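Local structure of putative cell surface protein, similar to internalin proteins (Listeria monocytogenes EGD-e, 5KZS) at residues A[227-232]-A[265-270]; A[252-257]-A[309-314]; A[278-283]-A[288-293]; A[239-244]-A[319-324]. The protein is of unknown function but is a putative internalin-like cell surface protein whose leucine-rich repeats probably bind other proteins. All blocks are in the same frame, centred on the assembly; numbering follows the deposited sequence.

In the fold
Strand 238-239 ends the parallel sheet of the leucine-rich repeats, and 243-252 opens the seven-stranded mixed sheet that follows. Interactions 1 and 4 lie at this junction, their centres 12 Å apart; they meet where Leu230 CD2 packs 3.5 Å from Ile240 CD1 and where Leu227 N probably donates to Gln243 OE1 (3.1 Å). Interaction 3 lies farther into the mixed sheet and touches both, through Tyr265 against Val279 and a probable Leu280 N to Gln319 O bond. Interaction 2 is at the far end, centred 29 Å from interaction 1. It reaches interaction 3 through Leu309 and Tyr314 against Tyr283, and shares strand 312-320 with interaction 4.

Interaction 1: A[227-232]-A[265-270]; sequences LNELPS and YFQLAE
Leu230 and Gln267 mark the closest backbone approach, with CA atoms 7.1 Å apart: an irregular but locally extended chain at 227-232 runs past the flank of helix 265-270. The gap is too wide for main-chain pairing and is bridged by the amide of Gln267. CG of this residue sits beside its own backbone N (chi1 -75°), and the chain is extended beyond CG, which carries the amide off the helix to the loop. There both ends of the amide engage one residue. Leu230 N donates to Gln267 OE1 over 3.0 Å in an almost straight bond (177° at the hydrogen), while Gln267 NE2 donates to Leu230 O at 2.9 Å along a more bent path (140°). Two bonds of opposite sense fix the rotation of the amide and satisfy both main-chain polar atoms of a buried leucine, much as an edge strand would. Glu229 CA lies against Gln267 OE1 at 3.6 Å. On the apolar side, Leu230 CD1 meets Leu268 CD2 at 3.9 Å, the two side chains crossing at about a right angle. The contact joins the last turns of the leucine-rich repeats to the helix that follows: Leu230 also packs on Ile238 of strand 238-239 and on Ile264 of the helix, Asn228 and Ile264 share a backbone hydrogen bond, and Leu227 O pairs with Tyr333 OH of strand 331-339.

Interaction 2: A[252-257]-A[309-314]; sequences IKQGET and LSPGVY
Gln254 and Pro311 bring the two backbones nearest, CA to CA 6.5 Å, where a type II beta turn from Lys253 to Glu256, in the connection between strands 243-252 and 258-261, faces the loop that leads into strand 312-320. The turn is closed by Glu256 N donating to Lys253 O at 3.0 Å, with Gly255 in its third position at a positive phi (94°). The side chain of Gln254 makes the direct contact. Its CG rests 3.3 Å from Leu309 O, and its extended end crosses the proline obliquely at its CD-CG side, NE2 coming 3.7 Å from Pro311 CD. Neither pairing is a hydrogen bond. A water supplies the polar link instead: it accepts from Gly255 N at 2.8 Å and donates to Leu309 O at 2.9 Å. Behind this face, Tyr314 OH donates to Ser310 O over 2.7 Å, tying the loop back onto its own strand, while Leu309 CD1 lies over one face of the Tyr314 ring, offset toward the rim. With van der Waals touches and a single water bridging the segments, the geometry describes a partly buried, water-bridged contact, in which Gln254, Ser310 and Pro311 are exposed and Leu309 is buried.

Interaction 3: A[278-283]-A[288-293]; sequences TVLGSY and PVEVVT
A beta hairpin within the mixed sheet pairs strand 279-283 with the start of strand 289-296, and its regular part lies near the turn, at Tyr283 and Val289. These two form an antiparallel hydrogen-bonded pair: Val289 N donates to Tyr283 O at 2.9 Å, nearly in line with the carbonyl bond, and Tyr283 N donates to Val289 O at 3.0 Å. Next along, Ser282 and Glu290 form a non-hydrogen-bonded pair, with CA atoms only 4.3 Å apart. The Glu290 chain bends at chi2 and brings OE2 3.3 Å from Leu280 CB, beside Ser282 CB. Beyond it the pairing becomes irregular; the short axes make 131°, well short of antiparallel, and Val291 N reaches Gly281 O only in a weak bond. Thr293 adds contacts there: OG1 donates to Val291 O at 2.9 Å and weakly accepts from Gly281 N, while CG2 packs 4.0 Å from Val279 CG1. At the regular end, CG of Tyr283 lies between its backbone N and carbonyl carbon (chi1 73°), which lays the ring alongside its cross-strand neighbour. Val289 CB then sits over one ring face, 3.8 Å from the centroid and 24° off the normal, a CH-pi contact. Strand 312-320 flanks the hairpin beside 279-283, where Ser282 bonds through its backbone to Asn317 and Val279 packs on Val318. Strand 301-304 flanks the other side, with Ile302 and Leu304 against Thr293.

Interaction 4: A[239-244]-A[319-324]; sequences FIENQS and QFNDAY
Asn321 turns its amide toward Glu241 through a chi1 of -136°, off the staggered positions, and a chi2 of 42°, from a backbone in the left-handed helical region. The contact lies at the junction where the chain leaves the parallel sheet of the leucine-rich repeats and enters the mixed sheet, whose strand 312-320 ends just before Asn321. The CA atoms of Glu241 and Asn321 are 6.8 Å apart, so the segments are linked by a side chain rather than by strand pairing. The stronger hold on this amide comes from elsewhere: Asn321 OD1 accepts from Val275 N, so its two ends connect the loop after the helix with the linker 240-242. Across from it the linker is itself held by several bonds. Glu241 N and Asn242 N both donate to Asp223 OD1, Asn242 OD1 accepts from the backbone N of Glu329 and of Gly330, and just beyond the linker Gln243 NE2 donates to Leu222 O. With these bonds around it, the small interface of 86 Å² is one tie among several between repeats and mixed sheet. The bond that spans the two segments is correspondingly modest: Asn321 ND2 donates to Glu241 O at 3.3 Å, long and weak yet almost straight (174° at the hydrogen), with Glu241 CA 3.6 Å from the same ND2.

Interaction 1: A[227-232]-A[265-270]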
# COMPACT_ATOMS: atom_id res chain seq x y z
N LEU A 227 5.50 -15.30 -3.15
CA LEU A 227 5.98 -15.64 -4.50
C LEU A 227 6.99 -16.80 -4.50
O LEU A 227 7.87 -16.86 -3.64
CB LEU A 227 6.62 -14.44 -5.17
CG LEU A 227 5.76 -13.19 -5.33
CD1 LEU A 227 6.55 -12.12 -6.06
CD2 LEU A 227 4.47 -13.50 -6.07
N ASN A 228 6.84 -17.70 -5.48
CA ASN A 228 7.82 -18.73 -5.78
C ASN A 228 8.83 -18.23 -6.81
O ASN A 228 9.90 -18.79 -6.95
CB ASN A 228 7.14 -19.99 -6.31
CG ASN A 228 6.29 -20.67 -5.27
OD1 ASN A 228 5.20 -20.21 -4.98
ND2 ASN A 228 6.79 -21.75 -4.69
N GLU A 229 8.48 -17.17 -7.52
CA GLU A 229 9.30 -16.70 -8.61
C GLU A 229 9.00 -15.23 -8.83
O GLU A 229 7.85 -14.80 -8.77
CB GLU A 229 9.01 -17.54 -9.87
CG GLU A 229 9.18 -16.82 -11.21
CD GLU A 229 9.33 -17.78 -12.38
OE1 GLU A 229 10.41 -17.76 -13.01
OE2 GLU A 229 8.37 -18.56 -12.67
N LEU A 230 10.06 -14.48 -9.11
CA LEU A 230 10.01 -13.05 -9.27
C LEU A 230 9.95 -12.63 -10.74
O LEU A 230 10.57 -13.24 -11.58
CB LEU A 230 11.25 -12.43 -8.62
CG LEU A 230 11.58 -12.78 -7.16
CD1 LEU A 230 12.83 -12.03 -6.73
CD2 LEU A 230 10.43 -12.51 -6.20
N PRO A 231 9.22 -11.53 -11.03
CA PRO A 231 9.12 -11.03 -12.41
C PRO A 231 10.47 -10.52 -12.95
O PRO A 231 10.98 -9.48 -12.50
CB PRO A 231 8.13 -9.88 -12.28
CG PRO A 231 8.28 -9.40 -10.87
CD PRO A 231 8.53 -10.65 -10.08
N SER A 232 11.00 -11.26 -13.92
CA SER A 232 12.34 -11.02 -14.51
C SER A 232 12.61 -9.61 -15.07
O SER A 232 13.77 -9.17 -15.07
CB SER A 232 12.58 -12.03 -15.63
OG SER A 232 11.63 -11.85 -16.66
N TYR A 265 14.90 -18.02 -4.74
CA TYR A 265 16.20 -18.10 -4.07
C TYR A 265 17.33 -17.58 -4.97
O TYR A 265 18.12 -16.71 -4.55
CB TYR A 265 16.51 -19.52 -3.60
CG TYR A 265 17.90 -19.63 -2.98
CD1 TYR A 265 18.13 -19.34 -1.64
CD2 TYR A 265 19.00 -20.00 -3.76
CE1 TYR A 265 19.41 -19.42 -1.08
CE2 TYR A 265 20.28 -20.08 -3.23
CZ TYR A 265 20.48 -19.79 -1.89
OH TYR A 265 21.76 -19.88 -1.38
N PHE A 266 17.39 -18.09 -6.19
CA PHE A 266 18.54 -17.86 -7.08
C PHE A 266 18.42 -16.52 -7.76
O PHE A 266 19.43 -15.91 -8.15
CB PHE A 266 18.66 -18.96 -8.13
CG PHE A 266 18.85 -20.32 -7.53
CD1 PHE A 266 17.75 -21.09 -7.12
CD2 PHE A 266 20.12 -20.83 -7.33
CE1 PHE A 266 17.93 -22.33 -6.56
CE2 PHE A 266 20.30 -22.08 -6.77
CZ PHE A 266 19.21 -22.84 -6.38
N GLN A 267 17.18 -16.07 -7.92
CA GLN A 267 16.90 -14.72 -8.36
C GLN A 267 17.40 -13.71 -7.32
O GLN A 267 18.13 -12.77 -7.67
CB GLN A 267 15.41 -14.57 -8.63
CG GLN A 267 15.00 -15.24 -9.93
CD GLN A 267 13.50 -15.23 -10.15
OE1 GLN A 267 12.73 -15.77 -9.36
NE2 GLN A 267 13.08 -14.62 -11.25
N LEU A 268 17.04 -13.92 -6.06
CA LEU A 268 17.50 -13.04 -4.96
C LEU A 268 19.01 -13.08 -4.83
O LEU A 268 19.65 -12.04 -4.67
CB LEU A 268 16.87 -13.44 -3.63
CG LEU A 268 15.39 -13.11 -3.47
CD1 LEU A 268 14.86 -13.65 -2.14
CD2 LEU A 268 15.13 -11.62 -3.61
N ALA A 269 19.57 -14.29 -4.93
CA ALA A 269 21.02 -14.50 -4.89
C ALA A 269 21.70 -13.69 -5.98
O ALA A 269 22.64 -12.95 -5.71
CB ALA A 269 21.34 -15.98 -5.05
N GLU A 270 21.19 -13.82 -7.21
CA GLU A 270 21.72 -13.11 -8.38
C GLU A 270 21.79 -11.60 -8.19
O GLU A 270 22.73 -10.96 -8.65
CB GLU A 270 20.87 -13.45 -9.62
CG GLU A 270 20.91 -12.44 -10.77
CD GLU A 270 20.16 -12.93 -12.00
OE1 GLU A 270 19.41 -13.93 -11.89
OE2 GLU A 270 20.33 -12.30 -13.07

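Interaction 2: A[252-257]-A[309-314]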
# COMPACT_ATOMS: atom_id res chain seq x y z
N ILE A 252 7.83 -39.75 -3.00
CA ILE A 252 9.12 -40.38 -3.36
C ILE A 252 9.18 -41.78 -2.77
O ILE A 252 8.48 -42.09 -1.80
CB ILE A 252 10.35 -39.58 -2.86
CG1 ILE A 252 10.26 -39.28 -1.35
CG2 ILE A 252 10.55 -38.31 -3.67
CD1 ILE A 252 11.60 -39.01 -0.71
N LYS A 253 10.04 -42.61 -3.36
CA LYS A 253 10.28 -43.95 -2.86
C LYS A 253 11.41 -43.89 -1.84
O LYS A 253 12.40 -43.17 -2.02
CB LYS A 253 10.56 -44.93 -4.01
CG LYS A 253 9.49 -44.82 -5.10
CD LYS A 253 9.31 -46.07 -5.97
CE LYS A 253 8.15 -45.87 -6.94
NZ LYS A 253 7.67 -47.12 -7.60
N GLN A 254 11.23 -44.62 -0.74
CA GLN A 254 12.20 -44.72 0.35
C GLN A 254 13.63 -44.84 -0.17
O GLN A 254 13.91 -45.65 -1.06
CB GLN A 254 11.87 -45.93 1.23
CG GLN A 254 12.15 -45.71 2.70
CD GLN A 254 12.48 -46.99 3.46
OE1 GLN A 254 13.43 -47.02 4.24
NE2 GLN A 254 11.67 -48.04 3.26
N GLY A 255 14.53 -44.04 0.38
CA GLY A 255 15.93 -44.03 -0.05
C GLY A 255 16.28 -42.99 -1.10
O GLY A 255 17.47 -42.80 -1.39
N GLU A 256 15.28 -42.31 -1.68
CA GLU A 256 15.53 -41.26 -2.68
C GLU A 256 15.65 -39.89 -2.01
O GLU A 256 15.12 -39.67 -0.92
CB GLU A 256 14.43 -41.21 -3.74
CG GLU A 256 14.48 -42.32 -4.77
CD GLU A 256 13.29 -42.30 -5.73
OE1 GLU A 256 12.52 -41.32 -5.78
OE2 GLU A 256 13.11 -43.30 -6.46
N THR A 257 16.36 -38.99 -2.70
CA THR A 257 16.42 -37.60 -2.34
C THR A 257 15.16 -36.85 -2.81
O THR A 257 14.39 -37.35 -3.64
CB THR A 257 17.68 -36.92 -2.91
OG1 THR A 257 17.81 -37.21 -4.31
CG2 THR A 257 18.94 -37.40 -2.17
N LEU A 309 14.97 -41.59 5.52
CA LEU A 309 13.66 -41.55 6.18
C LEU A 309 12.87 -42.84 5.99
O LEU A 309 12.81 -43.39 4.88
CB LEU A 309 12.83 -40.38 5.63
CG LEU A 309 13.47 -38.99 5.64
CD1 LEU A 309 12.64 -38.05 4.78
CD2 LEU A 309 13.60 -38.49 7.06
N SER A 310 12.23 -43.31 7.07
CA SER A 310 11.27 -44.43 6.99
C SER A 310 9.96 -43.98 6.32
O SER A 310 9.69 -42.77 6.24
CB SER A 310 10.99 -45.05 8.38
OG SER A 310 11.54 -44.29 9.44
N PRO A 311 9.15 -44.94 5.81
CA PRO A 311 7.89 -44.57 5.16
C PRO A 311 6.99 -43.75 6.06
O PRO A 311 6.85 -44.06 7.25
CB PRO A 311 7.24 -45.93 4.86
CG PRO A 311 8.39 -46.85 4.71
CD PRO A 311 9.39 -46.39 5.73
N GLY A 312 6.42 -42.69 5.50
CA GLY A 312 5.55 -41.80 6.25
C GLY A 312 5.20 -40.51 5.54
O GLY A 312 5.55 -40.30 4.37
N VAL A 313 4.52 -39.64 6.29
CA VAL A 313 4.01 -38.37 5.79
C VAL A 313 4.74 -37.28 6.56
O VAL A 313 4.63 -37.20 7.79
CB VAL A 313 2.49 -38.31 5.98
CG1 VAL A 313 1.95 -36.89 5.79
CG2 VAL A 313 1.81 -39.29 5.01
N TYR A 314 5.49 -36.45 5.84
CA TYR A 314 6.42 -35.50 6.43
C TYR A 314 6.09 -34.05 6.04
O TYR A 314 6.09 -33.72 4.85
CB TYR A 314 7.83 -35.83 5.96
CG TYR A 314 8.38 -37.13 6.51
CD1 TYR A 314 8.88 -37.20 7.81
CD2 TYR A 314 8.41 -38.28 5.73
CE1 TYR A 314 9.39 -38.39 8.32
CE2 TYR A 314 8.93 -39.47 6.22
CZ TYR A 314 9.42 -39.52 7.52
OH TYR A 314 9.92 -40.70 8.01
O HOH W 1 13.76 -42.19 2.40

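Interaction 3: A[278-283]-A[288-293]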
# COMPACT_ATOMS: atom_id res chain seq x y z
N THR A 278 22.71 -19.30 3.32
CA THR A 278 22.50 -20.70 3.72
C THR A 278 21.01 -21.05 3.67
O THR A 278 20.17 -20.22 3.99
CB THR A 278 23.14 -21.14 5.08
OG1 THR A 278 22.12 -21.45 6.04
CG2 THR A 278 24.15 -20.14 5.67
N VAL A 279 20.73 -22.26 3.20
CA VAL A 279 19.40 -22.83 3.16
C VAL A 279 19.32 -24.04 4.09
O VAL A 279 20.14 -24.95 4.00
CB VAL A 279 19.04 -23.29 1.73
CG1 VAL A 279 17.58 -23.73 1.67
CG2 VAL A 279 19.32 -22.18 0.72
N LEU A 280 18.30 -24.06 4.93
CA LEU A 280 18.08 -25.10 5.93
C LEU A 280 16.79 -25.88 5.64
O LEU A 280 15.68 -25.44 5.94
CB LEU A 280 17.99 -24.47 7.31
CG LEU A 280 19.27 -23.84 7.87
CD1 LEU A 280 18.93 -22.90 9.02
CD2 LEU A 280 20.25 -24.90 8.34
N GLY A 281 16.95 -27.06 5.05
CA GLY A 281 15.83 -27.98 4.88
C GLY A 281 15.58 -28.79 6.13
O GLY A 281 16.53 -29.29 6.76
N SER A 282 14.30 -28.95 6.48
CA SER A 282 13.93 -29.60 7.73
C SER A 282 12.49 -30.04 7.72
O SER A 282 11.66 -29.37 7.14
CB SER A 282 14.13 -28.63 8.90
OG SER A 282 13.51 -27.37 8.61
N TYR A 283 12.20 -31.14 8.39
CA TYR A 283 10.82 -31.58 8.57
C TYR A 283 10.41 -31.47 10.03
O TYR A 283 11.26 -31.44 10.92
CB TYR A 283 10.62 -33.00 8.03
CG TYR A 283 11.24 -34.12 8.85
CD1 TYR A 283 10.53 -34.69 9.92
CD2 TYR A 283 12.51 -34.62 8.55
CE1 TYR A 283 11.07 -35.72 10.67
CE2 TYR A 283 13.06 -35.65 9.30
CZ TYR A 283 12.34 -36.20 10.36
OH TYR A 283 12.88 -37.22 11.12
N PRO A 288 11.86 -29.88 15.43
CA PRO A 288 12.10 -30.11 14.00
C PRO A 288 13.48 -30.70 13.70
O PRO A 288 14.46 -30.37 14.38
CB PRO A 288 11.94 -28.71 13.37
CG PRO A 288 12.13 -27.75 14.49
CD PRO A 288 11.63 -28.45 15.72
N VAL A 289 13.52 -31.57 12.69
CA VAL A 289 14.69 -32.37 12.34
C VAL A 289 15.32 -31.84 11.05
O VAL A 289 14.68 -31.80 10.00
CB VAL A 289 14.30 -33.86 12.15
CG1 VAL A 289 15.49 -34.70 11.66
CG2 VAL A 289 13.72 -34.43 13.44
N GLU A 290 16.59 -31.45 11.14
CA GLU A 290 17.33 -30.92 10.00
C GLU A 290 17.77 -32.06 9.08
O GLU A 290 17.79 -33.23 9.48
CB GLU A 290 18.54 -30.09 10.48
CG GLU A 290 18.73 -28.75 9.78
CD GLU A 290 17.67 -27.72 10.17
OE1 GLU A 290 17.30 -27.63 11.35
OE2 GLU A 290 17.22 -26.98 9.27
N VAL A 291 18.13 -31.70 7.86
CA VAL A 291 18.49 -32.65 6.81
C VAL A 291 19.46 -31.95 5.86
O VAL A 291 19.32 -30.76 5.62
CB VAL A 291 17.20 -33.15 6.10
CG1 VAL A 291 17.35 -33.30 4.59
CG2 VAL A 291 16.69 -34.45 6.74
N VAL A 292 20.43 -32.68 5.31
CA VAL A 292 21.48 -32.06 4.49
C VAL A 292 20.86 -31.42 3.26
O VAL A 292 19.91 -31.96 2.68
CB VAL A 292 22.58 -33.08 4.10
CG1 VAL A 292 23.55 -32.49 3.07
CG2 VAL A 292 23.35 -33.53 5.34
N THR A 293 21.37 -30.26 2.86
CA THR A 293 20.66 -29.42 1.90
C THR A 293 21.62 -28.67 0.98
O THR A 293 22.50 -27.97 1.45
CB THR A 293 19.75 -28.47 2.68
OG1 THR A 293 18.67 -29.22 3.27
CG2 THR A 293 19.17 -27.38 1.80

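Interaction 4: A[239-244]-A[319-324]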
# COMPACT_ATOMS: atom_id res chain seq x y z
N PHE A 239 13.05 -5.59 -3.70
CA PHE A 239 13.49 -5.78 -2.32
C PHE A 239 12.60 -6.84 -1.68
O PHE A 239 11.39 -6.70 -1.63
CB PHE A 239 13.37 -4.47 -1.53
CG PHE A 239 13.46 -4.63 -0.03
CD1 PHE A 239 12.30 -4.90 0.73
CD2 PHE A 239 14.67 -4.50 0.64
CE1 PHE A 239 12.38 -5.04 2.11
CE2 PHE A 239 14.75 -4.64 2.02
CZ PHE A 239 13.60 -4.91 2.75
N ILE A 240 13.22 -7.91 -1.21
CA ILE A 240 12.54 -8.89 -0.37
C ILE A 240 13.53 -9.27 0.71
O ILE A 240 14.71 -9.47 0.42
CB ILE A 240 12.12 -10.16 -1.15
CG1 ILE A 240 11.02 -9.81 -2.16
CG2 ILE A 240 11.67 -11.29 -0.21
CD1 ILE A 240 10.71 -10.91 -3.14
N GLU A 241 13.03 -9.32 1.94
CA GLU A 241 13.72 -9.99 3.03
C GLU A 241 12.90 -11.12 3.62
O GLU A 241 13.45 -12.13 4.05
CB GLU A 241 14.11 -9.00 4.12
CG GLU A 241 15.21 -8.05 3.64
CD GLU A 241 15.88 -7.24 4.75
OE1 GLU A 241 15.17 -6.65 5.61
OE2 GLU A 241 17.12 -7.17 4.72
N ASN A 242 11.58 -10.96 3.65
CA ASN A 242 10.69 -12.00 4.14
C ASN A 242 9.71 -12.44 3.05
O ASN A 242 9.30 -11.63 2.22
CB ASN A 242 9.94 -11.50 5.35
CG ASN A 242 10.83 -10.75 6.32
OD1 ASN A 242 11.68 -11.35 6.98
ND2 ASN A 242 10.66 -9.43 6.40
N GLN A 243 9.33 -13.71 3.09
CA GLN A 243 8.46 -14.30 2.08
C GLN A 243 8.01 -15.66 2.62
O GLN A 243 8.80 -16.36 3.25
CB GLN A 243 9.19 -14.44 0.73
CG GLN A 243 8.30 -14.38 -0.50
CD GLN A 243 7.84 -12.98 -0.95
OE1 GLN A 243 7.00 -12.86 -1.86
NE2 GLN A 243 8.39 -11.93 -0.35
N SER A 244 6.75 -16.01 2.42
CA SER A 244 6.24 -17.27 2.95
C SER A 244 5.40 -17.90 1.88
O SER A 244 4.53 -17.23 1.32
CB SER A 244 5.40 -17.07 4.22
OG SER A 244 4.12 -16.50 3.97
N GLN A 319 14.07 -23.02 4.62
CA GLN A 319 14.20 -21.68 5.20
C GLN A 319 15.49 -21.04 4.71
O GLN A 319 16.52 -21.69 4.66
CB GLN A 319 14.26 -21.75 6.71
CG GLN A 319 12.92 -21.78 7.39
CD GLN A 319 13.03 -21.97 8.90
OE1 GLN A 319 13.83 -21.30 9.56
NE2 GLN A 319 12.23 -22.88 9.44
N PHE A 320 15.43 -19.76 4.36
CA PHE A 320 16.64 -19.04 3.99
C PHE A 320 16.48 -17.54 4.26
O PHE A 320 15.44 -17.08 4.74
CB PHE A 320 17.05 -19.34 2.54
CG PHE A 320 16.09 -18.82 1.50
CD1 PHE A 320 16.24 -17.54 0.96
CD2 PHE A 320 15.05 -19.63 1.02
CE1 PHE A 320 15.37 -17.07 -0.01
CE2 PHE A 320 14.18 -19.16 0.05
CZ PHE A 320 14.34 -17.88 -0.47
N ASN A 321 17.56 -16.80 3.98
CA ASN A 321 17.65 -15.40 4.32
C ASN A 321 17.40 -15.15 5.81
O ASN A 321 16.92 -14.09 6.17
CB ASN A 321 16.69 -14.59 3.44
CG ASN A 321 17.33 -13.34 2.90
OD1 ASN A 321 18.48 -13.34 2.48
ND2 ASN A 321 16.58 -12.25 2.88
N ASP A 322 17.76 -16.10 6.67
CA ASP A 322 17.60 -15.94 8.11
C ASP A 322 18.73 -15.06 8.67
O ASP A 322 19.91 -15.36 8.50
CB ASP A 322 17.56 -17.30 8.82
CG ASP A 322 16.38 -18.14 8.40
OD1 ASP A 322 15.26 -17.58 8.34
OD2 ASP A 322 16.55 -19.34 8.12
N ALA A 323 18.33 -13.95 9.30
CA ALA A 323 19.25 -13.05 10.00
C ALA A 323 18.50 -12.42 11.18
O ALA A 323 18.41 -11.19 11.29
CB ALA A 323 19.79 -11.99 9.06
N TYR A 324 18.04 -13.30 12.08
CA TYR A 324 16.92 -13.06 13.03
C TYR A 324 16.67 -11.63 13.50
O TYR A 324 15.52 -11.18 13.41
CB TYR A 324 16.98 -14.00 14.26
CG TYR A 324 16.29 -13.41 15.49
CD1 TYR A 324 14.92 -13.11 15.48
CD2 TYR A 324 17.02 -13.11 16.65
CE1 TYR A 324 14.30 -12.53 16.58
CE2 TYR A 324 16.40 -12.55 17.76
CZ TYR A 324 15.04 -12.26 17.72
OH TYR A 324 14.44 -11.71 18.82